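Local coordinates for protein putative aminooxidase (Propionibacterium acnes, PDB 2BA9) that isomerises polyunsaturated fatty acids, producing conjugated linoleic acid, and binds flavin-adenine dinucleotide, at residues Asp6-Ile11 with Phe30-Ile35; Thr34-Thr39 with Arg222-Thr227. One frame throughout, in Å; residues are numbered along the deposited sequence.

Interaction 1 (Asp6-Ile11 with Phe30-Ile35); sequences DSRIAI and FHDYTI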
loop_
_atom_site.group_PDB
_atom_site.type_symbol
_atom_site.label_atom_id
_atom_site.label_comp_id
_atom_site.label_asym_id
_atom_site.label_seq_id
_atom_site.Cartn_x
_atom_site.Cartn_y
_atom_site.Cartn_z
ATOM N N ASP A 6 -15.260 -27.480 6.588
ATOM C CA ASP A 6 -15.557 -27.425 8.023
ATOM C C ASP A 6 -14.361 -26.910 8.838
ATOM O O ASP A 6 -14.362 -26.972 10.068
ATOM C CB ASP A 6 -16.055 -28.789 8.538
ATOM C CG ASP A 6 -14.937 -29.811 8.756
ATOM O OD1 ASP A 6 -13.818 -29.648 8.221
ATOM O OD2 ASP A 6 -15.195 -30.808 9.472
ATOM N N SER A 7 -13.332 -26.416 8.155
ATOM C CA SER A 7 -12.208 -25.835 8.854
ATOM C C SER A 7 -12.637 -24.512 9.464
ATOM O O SER A 7 -13.306 -23.692 8.812
ATOM C CB SER A 7 -11.010 -25.639 7.924
ATOM O OG SER A 7 -10.495 -26.890 7.492
ATOM N N ARG A 8 -12.285 -24.346 10.735
ATOM C CA ARG A 8 -12.419 -23.086 11.431
ATOM C C ARG A 8 -11.210 -22.260 11.083
ATOM O O ARG A 8 -10.095 -22.617 11.430
ATOM C CB ARG A 8 -12.463 -23.297 12.938
ATOM C CG ARG A 8 -13.673 -24.045 13.417
ATOM C CD ARG A 8 -13.447 -24.579 14.818
ATOM N NE ARG A 8 -12.432 -25.632 14.835
ATOM C CZ ARG A 8 -11.798 -26.049 15.930
ATOM N NH1 ARG A 8 -12.076 -25.524 17.119
ATOM N NH2 ARG A 8 -10.889 -27.012 15.841
ATOM N N ILE A 9 -11.445 -21.147 10.398
ATOM C CA ILE A 9 -10.377 -20.318 9.877
ATOM C C ILE A 9 -10.376 -18.974 10.598
ATOM O O ILE A 9 -11.404 -18.298 10.677
ATOM C CB ILE A 9 -10.546 -20.103 8.369
ATOM C CG1 ILE A 9 -10.516 -21.454 7.634
ATOM C CG2 ILE A 9 -9.468 -19.167 7.860
ATOM C CD1 ILE A 9 -11.060 -21.408 6.220
ATOM N N ALA A 10 -9.221 -18.607 11.142
ATOM C CA ALA A 10 -9.054 -17.334 11.844
ATOM C C ALA A 10 -8.268 -16.413 10.937
ATOM O O ALA A 10 -7.133 -16.723 10.561
ATOM C CB ALA A 10 -8.332 -17.533 13.169
ATOM N N ILE A 11 -8.888 -15.302 10.555
ATOM C CA ILE A 11 -8.240 -14.278 9.741
ATOM C C ILE A 11 -7.801 -13.129 10.646
ATOM O O ILE A 11 -8.640 -12.506 11.316
ATOM C CB ILE A 11 -9.194 -13.762 8.613
ATOM C CG1 ILE A 11 -9.522 -14.908 7.626
ATOM C CG2 ILE A 11 -8.569 -12.575 7.885
ATOM C CD1 ILE A 11 -10.920 -14.847 6.989
ATOM N N PHE A 30 -16.343 -21.761 2.180
ATOM C CA PHE A 30 -15.761 -21.830 3.521
ATOM C C PHE A 30 -16.506 -20.841 4.439
ATOM O O PHE A 30 -16.205 -19.633 4.456
ATOM C CB PHE A 30 -14.254 -21.516 3.465
ATOM C CG PHE A 30 -13.419 -22.592 2.794
ATOM C CD1 PHE A 30 -12.799 -23.587 3.547
ATOM C CD2 PHE A 30 -13.239 -22.596 1.409
ATOM C CE1 PHE A 30 -12.024 -24.560 2.941
ATOM C CE2 PHE A 30 -12.456 -23.581 0.784
ATOM C CZ PHE A 30 -11.847 -24.562 1.551
ATOM N N HIS A 31 -17.473 -21.352 5.206
ATOM C CA HIS A 31 -18.375 -20.491 6.010
ATOM C C HIS A 31 -18.023 -20.325 7.496
ATOM O O HIS A 31 -18.673 -19.551 8.212
ATOM C CB HIS A 31 -19.801 -21.031 5.946
ATOM C CG HIS A 31 -20.325 -21.185 4.560
ATOM N ND1 HIS A 31 -20.723 -20.110 3.794
ATOM C CD2 HIS A 31 -20.527 -22.289 3.802
ATOM C CE1 HIS A 31 -21.147 -20.547 2.620
ATOM N NE2 HIS A 31 -21.038 -21.865 2.600
ATOM N N ASP A 32 -17.034 -21.072 7.968
ATOM C CA ASP A 32 -16.616 -21.009 9.368
ATOM C C ASP A 32 -15.302 -20.237 9.458
ATOM O O ASP A 32 -14.263 -20.768 9.818
ATOM C CB ASP A 32 -16.480 -22.422 9.940
ATOM C CG ASP A 32 -16.315 -22.443 11.440
ATOM O OD1 ASP A 32 -16.091 -21.378 12.067
ATOM O OD2 ASP A 32 -16.415 -23.556 11.999
ATOM N N TYR A 33 -15.370 -18.959 9.121
ATOM C CA TYR A 33 -14.227 -18.084 9.244
ATOM C C TYR A 33 -14.552 -17.023 10.285
ATOM O O TYR A 33 -15.720 -16.705 10.523
ATOM C CB TYR A 33 -13.864 -17.447 7.891
ATOM C CG TYR A 33 -14.917 -16.505 7.353
ATOM C CD1 TYR A 33 -14.944 -15.156 7.730
ATOM C CD2 TYR A 33 -15.901 -16.963 6.479
ATOM C CE1 TYR A 33 -15.924 -14.298 7.244
ATOM C CE2 TYR A 33 -16.875 -16.116 5.992
ATOM C CZ TYR A 33 -16.884 -14.787 6.379
ATOM O OH TYR A 33 -17.863 -13.958 5.883
ATOM N N THR A 34 -13.508 -16.502 10.921
ATOM C CA THR A 34 -13.625 -15.392 11.858
ATOM C C THR A 34 -12.503 -14.414 11.547
ATOM O O THR A 34 -11.346 -14.828 11.412
ATOM C CB THR A 34 -13.487 -15.869 13.334
ATOM O OG1 THR A 34 -14.571 -16.752 13.656
ATOM C CG2 THR A 34 -13.516 -14.691 14.315
ATOM N N ILE A 35 -12.851 -13.134 11.404
ATOM C CA ILE A 35 -11.864 -12.080 11.203
ATOM C C ILE A 35 -11.623 -11.320 12.504
ATOM O O ILE A 35 -12.559 -10.806 13.123
ATOM C CB ILE A 35 -12.278 -11.070 10.118
ATOM C CG1 ILE A 35 -12.561 -11.761 8.782
ATOM C CG2 ILE A 35 -11.162 -10.028 9.924
ATOM C CD1 ILE A 35 -13.460 -10.920 7.833
HETATM O O HOH W 1 -16.826 -25.980 10.981
HETATM O O HOH W 2 -15.009 -22.751 7.020
HETATM O O HOH W 3 -13.645 -19.100 12.873
#

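Interaction 2 (Thr34-Thr39 with Arg222-Thr227); sequences TILERT and RNVDIT. With FAD (flavin-adenine dinucleotide), chain D.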
loop_
_atom_site.group_PDB
_atom_site.type_symbol
_atom_site.label_atom_id
_atom_site.label_comp_id
_atom_site.label_asym_id
_atom_site.label_seq_id
_atom_site.Cartn_x
_atom_site.Cartn_y
_atom_site.Cartn_z
ATOM N N THR A 34 -13.508 -16.502 10.921
ATOM C CA THR A 34 -13.625 -15.392 11.858
ATOM C C THR A 34 -12.503 -14.414 11.547
ATOM O O THR A 34 -11.346 -14.828 11.412
ATOM C CB THR A 34 -13.487 -15.869 13.334
ATOM O OG1 THR A 34 -14.571 -16.752 13.656
ATOM C CG2 THR A 34 -13.516 -14.691 14.315
ATOM N N ILE A 35 -12.851 -13.134 11.404
ATOM C CA ILE A 35 -11.864 -12.080 11.203
ATOM C C ILE A 35 -11.623 -11.320 12.504
ATOM O O ILE A 35 -12.559 -10.806 13.123
ATOM C CB ILE A 35 -12.278 -11.070 10.118
ATOM C CG1 ILE A 35 -12.561 -11.761 8.782
ATOM C CG2 ILE A 35 -11.162 -10.028 9.924
ATOM C CD1 ILE A 35 -13.460 -10.920 7.833
ATOM N N LEU A 36 -10.362 -11.230 12.910
ATOM C CA LEU A 36 -10.003 -10.596 14.183
ATOM C C LEU A 36 -9.234 -9.284 13.967
ATOM O O LEU A 36 -8.109 -9.286 13.443
ATOM C CB LEU A 36 -9.181 -11.558 15.040
ATOM C CG LEU A 36 -9.822 -12.897 15.375
ATOM C CD1 LEU A 36 -8.796 -13.815 16.015
ATOM C CD2 LEU A 36 -11.026 -12.707 16.278
ATOM N N GLU A 37 -9.857 -8.177 14.388
ATOM C CA GLU A 37 -9.336 -6.822 14.205
ATOM C C GLU A 37 -9.019 -6.174 15.537
ATOM O O GLU A 37 -9.851 -6.171 16.446
ATOM C CB GLU A 37 -10.358 -5.962 13.464
ATOM C CG GLU A 37 -10.055 -4.483 13.415
ATOM C CD GLU A 37 -8.728 -4.128 12.754
ATOM O OE1 GLU A 37 -8.375 -4.692 11.695
ATOM O OE2 GLU A 37 -8.049 -3.232 13.282
ATOM N N ARG A 38 -7.826 -5.590 15.618
ATOM C CA ARG A 38 -7.294 -4.981 16.838
ATOM C C ARG A 38 -8.040 -3.691 17.205
ATOM O O ARG A 38 -8.372 -3.472 18.364
ATOM C CB ARG A 38 -5.788 -4.702 16.657
ATOM C CG ARG A 38 -5.060 -4.201 17.907
ATOM C CD ARG A 38 -3.521 -4.109 17.727
ATOM N NE ARG A 38 -2.954 -3.170 18.710
ATOM C CZ ARG A 38 -1.827 -2.453 18.562
ATOM N NH1 ARG A 38 -1.075 -2.573 17.464
ATOM N NH2 ARG A 38 -1.445 -1.606 19.528
ATOM N N THR A 39 -8.320 -2.850 16.212
ATOM C CA THR A 39 -8.956 -1.555 16.455
ATOM C C THR A 39 -10.479 -1.688 16.471
ATOM O O THR A 39 -11.019 -2.802 16.380
ATOM C CB THR A 39 -8.582 -0.524 15.369
ATOM O OG1 THR A 39 -9.299 -0.825 14.165
ATOM C CG2 THR A 39 -7.062 -0.510 15.102
ATOM N N ARG A 222 -14.145 -6.821 16.383
ATOM C CA ARG A 222 -13.291 -5.649 16.597
ATOM C C ARG A 222 -12.752 -5.642 18.013
ATOM O O ARG A 222 -13.121 -6.494 18.818
ATOM C CB ARG A 222 -14.093 -4.385 16.331
ATOM C CG ARG A 222 -14.805 -4.449 14.998
ATOM C CD ARG A 222 -15.268 -3.099 14.527
ATOM N NE ARG A 222 -16.230 -3.251 13.448
ATOM C CZ ARG A 222 -16.791 -2.246 12.790
ATOM N NH1 ARG A 222 -16.517 -0.993 13.118
ATOM N NH2 ARG A 222 -17.657 -2.500 11.816
ATOM N N ASN A 223 -11.878 -4.684 18.311
ATOM C CA ASN A 223 -11.333 -4.510 19.657
ATOM C C ASN A 223 -10.750 -5.789 20.265
ATOM O O ASN A 223 -10.776 -5.980 21.486
ATOM C CB ASN A 223 -12.408 -3.916 20.571
ATOM C CG ASN A 223 -12.935 -2.619 20.031
ATOM O OD1 ASN A 223 -12.237 -1.607 20.057
ATOM N ND2 ASN A 223 -14.147 -2.646 19.484
ATOM N N VAL A 224 -10.213 -6.648 19.400
ATOM C CA VAL A 224 -9.639 -7.914 19.820
ATOM C C VAL A 224 -8.132 -7.772 20.021
ATOM O O VAL A 224 -7.371 -7.630 19.061
ATOM C CB VAL A 224 -9.966 -9.037 18.819
ATOM C CG1 VAL A 224 -9.313 -10.367 19.234
ATOM C CG2 VAL A 224 -11.490 -9.202 18.696
ATOM N N ASP A 225 -7.732 -7.825 21.292
ATOM C CA ASP A 225 -6.349 -7.681 21.732
ATOM C C ASP A 225 -5.764 -9.074 21.885
ATOM O O ASP A 225 -5.853 -9.671 22.952
ATOM C CB ASP A 225 -6.326 -6.927 23.082
ATOM C CG ASP A 225 -4.919 -6.543 23.549
ATOM O OD1 ASP A 225 -3.916 -6.931 22.907
ATOM O OD2 ASP A 225 -4.824 -5.839 24.580
ATOM N N ILE A 226 -5.202 -9.588 20.794
ATOM C CA ILE A 226 -4.540 -10.889 20.762
ATOM C C ILE A 226 -3.194 -10.818 21.476
ATOM O O ILE A 226 -2.297 -10.089 21.049
ATOM C CB ILE A 226 -4.261 -11.358 19.310
ATOM C CG1 ILE A 226 -5.566 -11.552 18.529
ATOM C CG2 ILE A 226 -3.427 -12.640 19.315
ATOM C CD1 ILE A 226 -5.364 -11.778 17.041
ATOM N N THR A 227 -3.055 -11.592 22.548
ATOM C CA THR A 227 -1.839 -11.587 23.350
ATOM C C THR A 227 -0.936 -12.779 23.070
ATOM O O THR A 227 0.265 -12.719 23.353
ATOM C CB THR A 227 -2.184 -11.552 24.833
ATOM O OG1 THR A 227 -2.926 -12.730 25.168
ATOM C CG2 THR A 227 -3.017 -10.303 25.155
HETATM P PA FAD D . -3.790 -2.597 6.329
HETATM O O1A FAD D . -4.573 -1.703 5.414
HETATM O O2A FAD D . -2.651 -1.958 7.096
HETATM O O5B FAD D . -4.788 -3.202 7.426
HETATM C C5B FAD D . -4.255 -4.118 8.354
HETATM C C4B FAD D . -5.266 -4.397 9.446
HETATM O O4B FAD D . -4.721 -5.347 10.340
HETATM C C3B FAD D . -5.623 -3.134 10.232
HETATM O O3B FAD D . -7.022 -2.965 10.259
HETATM C C2B FAD D . -5.020 -3.380 11.595
HETATM O O2B FAD D . -5.695 -2.680 12.640
HETATM C C1B FAD D . -5.008 -4.918 11.651
HETATM N N9A FAD D . -4.011 -5.387 12.631
HETATM C C8A FAD D . -2.673 -5.060 12.691
HETATM N N7A FAD D . -2.116 -5.688 13.764
HETATM C C5A FAD D . -3.086 -6.413 14.388
HETATM C C6A FAD D . -3.093 -7.231 15.536
HETATM N N6A FAD D . -1.904 -7.722 16.014
HETATM N N1A FAD D . -4.277 -7.866 15.897
HETATM C C2A FAD D . -5.452 -7.657 15.189
HETATM N N3A FAD D . -5.432 -6.844 14.063
HETATM C C4A FAD D . -4.284 -6.219 13.681
HETATM N N1 FAD D . -3.442 1.873 -1.951
HETATM C C2 FAD D . -3.847 1.922 -3.269
HETATM O O2 FAD D . -4.237 0.898 -3.829
HETATM N N3 FAD D . -3.785 3.115 -3.962
HETATM C C4 FAD D . -3.349 4.262 -3.333
HETATM O O4 FAD D . -3.323 5.321 -3.980
HETATM C C4X FAD D . -2.951 4.218 -1.993
HETATM N N5 FAD D . -2.486 5.344 -1.335
HETATM C C5X FAD D . -2.247 5.345 0.026
HETATM C C6 FAD D . -1.919 6.526 0.687
HETATM C C7 FAD D . -1.718 6.518 2.066
HETATM C C7M FAD D . -1.382 7.814 2.747
HETATM C C8 FAD D . -1.835 5.327 2.777
HETATM C C8M FAD D . -1.626 5.265 4.260
HETATM C C9 FAD D . -2.159 4.151 2.107
HETATM C C9A FAD D . -2.359 4.141 0.725
HETATM N N10 FAD D . -2.665 2.961 0.023
HETATM C C10 FAD D . -3.023 3.011 -1.304
HETATM C "C1'" FAD D . -2.290 1.624 0.570
HETATM C "C2'" FAD D . -3.504 0.849 1.067
HETATM O "O2'" FAD D . -4.338 1.644 1.903
HETATM C "C3'" FAD D . -2.990 -0.376 1.808
HETATM O "O3'" FAD D . -2.045 -1.063 0.985
HETATM C "C4'" FAD D . -4.136 -1.291 2.208
HETATM O "O4'" FAD D . -4.927 -0.708 3.237
HETATM C "C5'" FAD D . -3.555 -2.631 2.634
HETATM O "O5'" FAD D . -4.530 -3.390 3.292
HETATM P P FAD D . -4.086 -4.562 4.320
HETATM O O1P FAD D . -5.308 -5.200 4.954
HETATM O O2P FAD D . -3.259 -5.543 3.563
HETATM O O3P FAD D . -3.242 -3.848 5.483
HETATM O O HOH W 4 -9.533 -1.210 20.006
#

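Interaction 1 (Asp6-Ile11 with Phe30-Ile35)
Ile9 and Ile11 pair with Tyr33 and Ile35 on the two parallel strands of a Rossmann-type beta-alpha-beta unit, whose connecting helix 16-28 lies between them in sequence. The backbone ladder is regular: Ile9 N donates to Asp32 O (2.9 Å), Thr34 N to Ile9 O, and Ile11 N to Thr34 O, the last nearly straight at 174°. From CB outward, Ile11 meets its neighbours in turn. Its CB sits 3.9 Å from Ile35 CG1; CG2 touches the same neighbour; and CG1, turned anti to the carbonyl carbon (chi1 -64°), brings CD1 against both Ile35 CG1 (3.9 Å) and Tyr33 CB (4.0 Å), obliquely to the tyrosine ring. Ile11 and Ile35, paired on one face of the sheet, lie side by side and point the same way. On the same face Ile9 sends CD1 to Phe30 CD1, and Leu25 of helix 16-28 packs against Ile9, Ile11 and Phe30. Next to Ile9 and Tyr33, Asp32 lies alongside Arg8, touching its CG methylene rather than its guanidinium, which makes salt bridges to Asp248 and Glu246. Ahead of the ladder's Ile9 N bond, a water bridges the chains, accepting from Asp32 N (2.8 Å) and donating to Ser7 O (2.6 Å).

Interaction 2 (Thr34-Thr39 with Arg222-Thr227)
Leu36 spreads its two methyls over the 222-227 segment: CD2 meets Val224 CG1 obliquely at 4.1 Å, while CD1 reaches Ile226 CD1, the two side chains crossing at about a right angle. The end of Glu37 leads away from 222-227, to the adenosine ribose of FAD. Its CG is anti to the backbone N (chi1 170°) and the chain bends at chi2, which brings the carboxylate to the sugar. FAD O3B donates to Glu37 OE1 at 2.6 Å and FAD O2B to Glu37 OE2 at 2.5 Å. Glu37 is thus the acidic residue that binds the ribose at the end of the second strand, as in other Rossmann-type dinucleotide folds. Thr39 holds that carboxylate from within the same turn: its OG1 and its N, the latter at 3.0 Å, both donate to Glu37 OE2, arriving from opposite faces of the carboxylate plane, and Ala14 N supplies a further bond to Glu37 OE1. Arg38 CB lies over the adenine face, 3.3 Å from FAD C2A, and the extended chain runs on across that face, CD 3.8 Å from FAD C6A. The 222-227 segment grips the backbone of this turn. Val224 N donates to Glu37 O (168° at the hydrogen), and Asn223 N to Thr39 O at 2.8 Å. A water joins Arg38 O to Asn223 OD1. With both carboxylate oxygens occupied by several donors, Glu37 is probably kept ionised and fixed in rotation, a ready acceptor for the two ribose hydroxyls.

Strand 33-36 carries both contacts: interaction 1 pairs its beginning with strand 9-12, and interaction 2 takes over where it runs into the turn that receives FAD. Thr34 and Ile35 are shared by the two interactions, but make contacts only in interaction 1; the centres lie about 15 Å apart. The join is the next rung of the parallel ladder, where Leu36 N comes within 2.7 Å of Ile11 O, a probable hydrogen bond. Strand 33-36 is outermost in the parallel sheet within this chain, and Glu37 follows directly on its end. Interaction 1 stays back from the cofactor, the Ile35 side chain being about 8 Å from FAD. Interaction 2 meets the adenosine end; FAD N5 of the flavin is 17.5 Å from Glu37 OE1.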